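PDB 3U3B: computationally designed four-helix bundle protein from Synthetic construct, which is of unknown function but forms a hyperthermostable four-helix bundle whose hydrophobic core was completely redesigned by flexible-backbone computation. Local coordinates for residues 35-38 against 39-43. Residues are numbered along the deposited sequence; the frame is centred on the assembly and turned at random.
Sequences DMEY and WNKIY
In the first turns of helix 36-56, Met-36 meets Asn-40 and Trp-39. Met-36 O takes two donors from one residue. Asn-40 N gives the helical i to i+4 bond to Met-36 O at 2.9 Å. Asn-40 ND2 folds back to the same oxygen from the opposite face of the carbonyl plane, with a bent N-H...O angle of 137°. With an alanine here the side-chain amide is gone, and Met-36 O is likely to lose its second donor of this pair, keeping the bond from Asn-40 N. Asp-35 is the N-cap: its OD1 accepts from Glu-37 N at 3.1 Å, from above the carboxylate plane. Just after the cap, Met-36 makes a Met-aromatic contact with Trp-39. Its chain bends at chi2 (-49°), and Met-36 SD comes obliquely to Trp-39 CD1 at 4.0 Å. The indole is buried in the four-helix bundle among Val-29, Met-75, Leu-76 and Ile-82, and its NE1 bonds to Pro-33 O in the preceding loop. One residue further along, the side chains of Glu-37 and Lys-41 lie side by side, pointing the same way, with Glu-37 CG 3.9 Å from Lys-41 CE. Their opposite charges stay apart, Glu-37 OE2 to Lys-41 NZ being 4.7 Å. The Tyr-38 side chain packs on helix 3-30.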
loop_
_atom_site.group_PDB
_atom_site.type_symbol
_atom_site.label_atom_id
_atom_site.label_comp_id
_atom_site.label_asym_id
_atom_site.label_seq_id
_atom_site.Cartn_x
_atom_site.Cartn_y
_atom_site.Cartn_z
ATOM N N ASP A 35 8.076 14.759 5.393
ATOM C CA ASP A 35 6.807 15.398 5.097
ATOM C C ASP A 35 5.671 14.481 5.541
ATOM O O ASP A 35 5.225 13.607 4.782
ATOM C CB ASP A 35 6.664 15.735 3.609
ATOM C CG ASP A 35 5.421 16.563 3.323
ATOM O OD1 ASP A 35 4.578 16.707 4.242
ATOM O OD2 ASP A 35 5.280 17.071 2.187
ATOM N N MET A 36 5.204 14.685 6.766
ATOM C CA MET A 36 4.152 13.818 7.338
ATOM C C MET A 36 2.832 13.856 6.588
ATOM O O MET A 36 1.998 12.947 6.734
ATOM C CB MET A 36 3.911 14.186 8.815
ATOM C CG MET A 36 5.093 13.905 9.706
ATOM S SD MET A 36 5.747 12.241 9.456
ATOM C CE MET A 36 7.056 12.207 10.687
ATOM N N GLU A 37 2.620 14.878 5.766
ATOM C CA GLU A 37 1.386 14.946 4.985
ATOM C C GLU A 37 1.290 13.750 4.006
ATOM O O GLU A 37 0.228 13.103 3.861
ATOM C CB GLU A 37 1.330 16.284 4.256
ATOM C CG GLU A 37 0.025 16.586 3.583
ATOM C CD GLU A 37 -0.025 17.999 3.027
ATOM O OE1 GLU A 37 0.812 18.839 3.437
ATOM O OE2 GLU A 37 -0.900 18.271 2.175
ATOM N N TYR A 38 2.406 13.418 3.369
ATOM C CA TYR A 38 2.404 12.292 2.434
ATOM C C TYR A 38 2.339 10.975 3.160
ATOM O O TYR A 38 1.626 10.081 2.743
ATOM C CB TYR A 38 3.629 12.354 1.518
ATOM C CG TYR A 38 3.461 13.343 0.392
ATOM C CD1 TYR A 38 2.531 13.127 -0.603
ATOM C CD2 TYR A 38 4.244 14.491 0.324
ATOM C CE1 TYR A 38 2.373 14.024 -1.651
ATOM C CE2 TYR A 38 4.099 15.397 -0.725
ATOM C CZ TYR A 38 3.156 15.154 -1.703
ATOM O OH TYR A 38 2.987 16.041 -2.743
ATOM N N TRP A 39 3.024 10.862 4.287
ATOM C CA TRP A 39 2.947 9.633 5.057
ATOM C C TRP A 39 1.535 9.361 5.566
ATOM O O TRP A 39 1.057 8.217 5.531
ATOM C CB TRP A 39 3.929 9.640 6.185
ATOM C CG TRP A 39 5.348 9.486 5.727
ATOM C CD1 TRP A 39 6.374 10.365 5.941
ATOM C CD2 TRP A 39 5.899 8.400 4.968
ATOM N NE1 TRP A 39 7.534 9.890 5.366
ATOM C CE2 TRP A 39 7.270 8.688 4.762
ATOM C CE3 TRP A 39 5.375 7.211 4.447
ATOM C CZ2 TRP A 39 8.117 7.836 4.062
ATOM C CZ3 TRP A 39 6.231 6.360 3.742
ATOM C CH2 TRP A 39 7.583 6.684 3.557
ATOM N N ASN A 40 0.850 10.398 6.002
ATOM C CA ASN A 40 -0.548 10.245 6.394
ATOM C C ASN A 40 -1.447 9.793 5.263
ATOM O O ASN A 40 -2.285 8.882 5.447
ATOM C CB ASN A 40 -1.075 11.532 7.039
ATOM C CG ASN A 40 -0.782 11.592 8.514
ATOM O OD1 ASN A 40 -1.358 10.829 9.292
ATOM N ND2 ASN A 40 0.102 12.525 8.929
ATOM N N LYS A 41 -1.321 10.409 4.088
ATOM C CA LYS A 41 -2.138 10.012 2.929
ATOM C C LYS A 41 -1.856 8.562 2.546
ATOM O O LYS A 41 -2.775 7.792 2.212
ATOM C CB LYS A 41 -1.832 10.900 1.711
ATOM C CG LYS A 41 -2.565 12.253 1.772
ATOM C CD LYS A 41 -1.975 13.318 0.822
ATOM C CE LYS A 41 -2.451 14.738 1.180
ATOM N NZ LYS A 41 -3.934 14.832 1.376
ATOM N N ILE A 42 -0.581 8.213 2.561
ATOM C CA ILE A 42 -0.152 6.863 2.277
ATOM C C ILE A 42 -0.735 5.855 3.256
ATOM O O ILE A 42 -1.236 4.802 2.839
ATOM C CB ILE A 42 1.401 6.774 2.255
ATOM C CG1 ILE A 42 1.952 7.436 0.992
ATOM C CG2 ILE A 42 1.895 5.325 2.341
ATOM C CD1 ILE A 42 3.447 7.722 1.099
ATOM N N TYR A 43 -0.701 6.170 4.544
ATOM C CA TYR A 43 -1.252 5.265 5.534
ATOM C C TYR A 43 -2.714 5.028 5.225
ATOM O O TYR A 43 -3.164 3.878 5.238
ATOM C CB TYR A 43 -1.134 5.819 6.948
ATOM C CG TYR A 43 -1.590 4.820 7.974
ATOM C CD1 TYR A 43 -0.696 3.934 8.548
ATOM C CD2 TYR A 43 -2.943 4.703 8.305
ATOM C CE1 TYR A 43 -1.108 2.998 9.452
ATOM C CE2 TYR A 43 -3.368 3.756 9.228
ATOM C CZ TYR A 43 -2.442 2.907 9.782
ATOM O OH TYR A 43 -2.840 1.975 10.686
#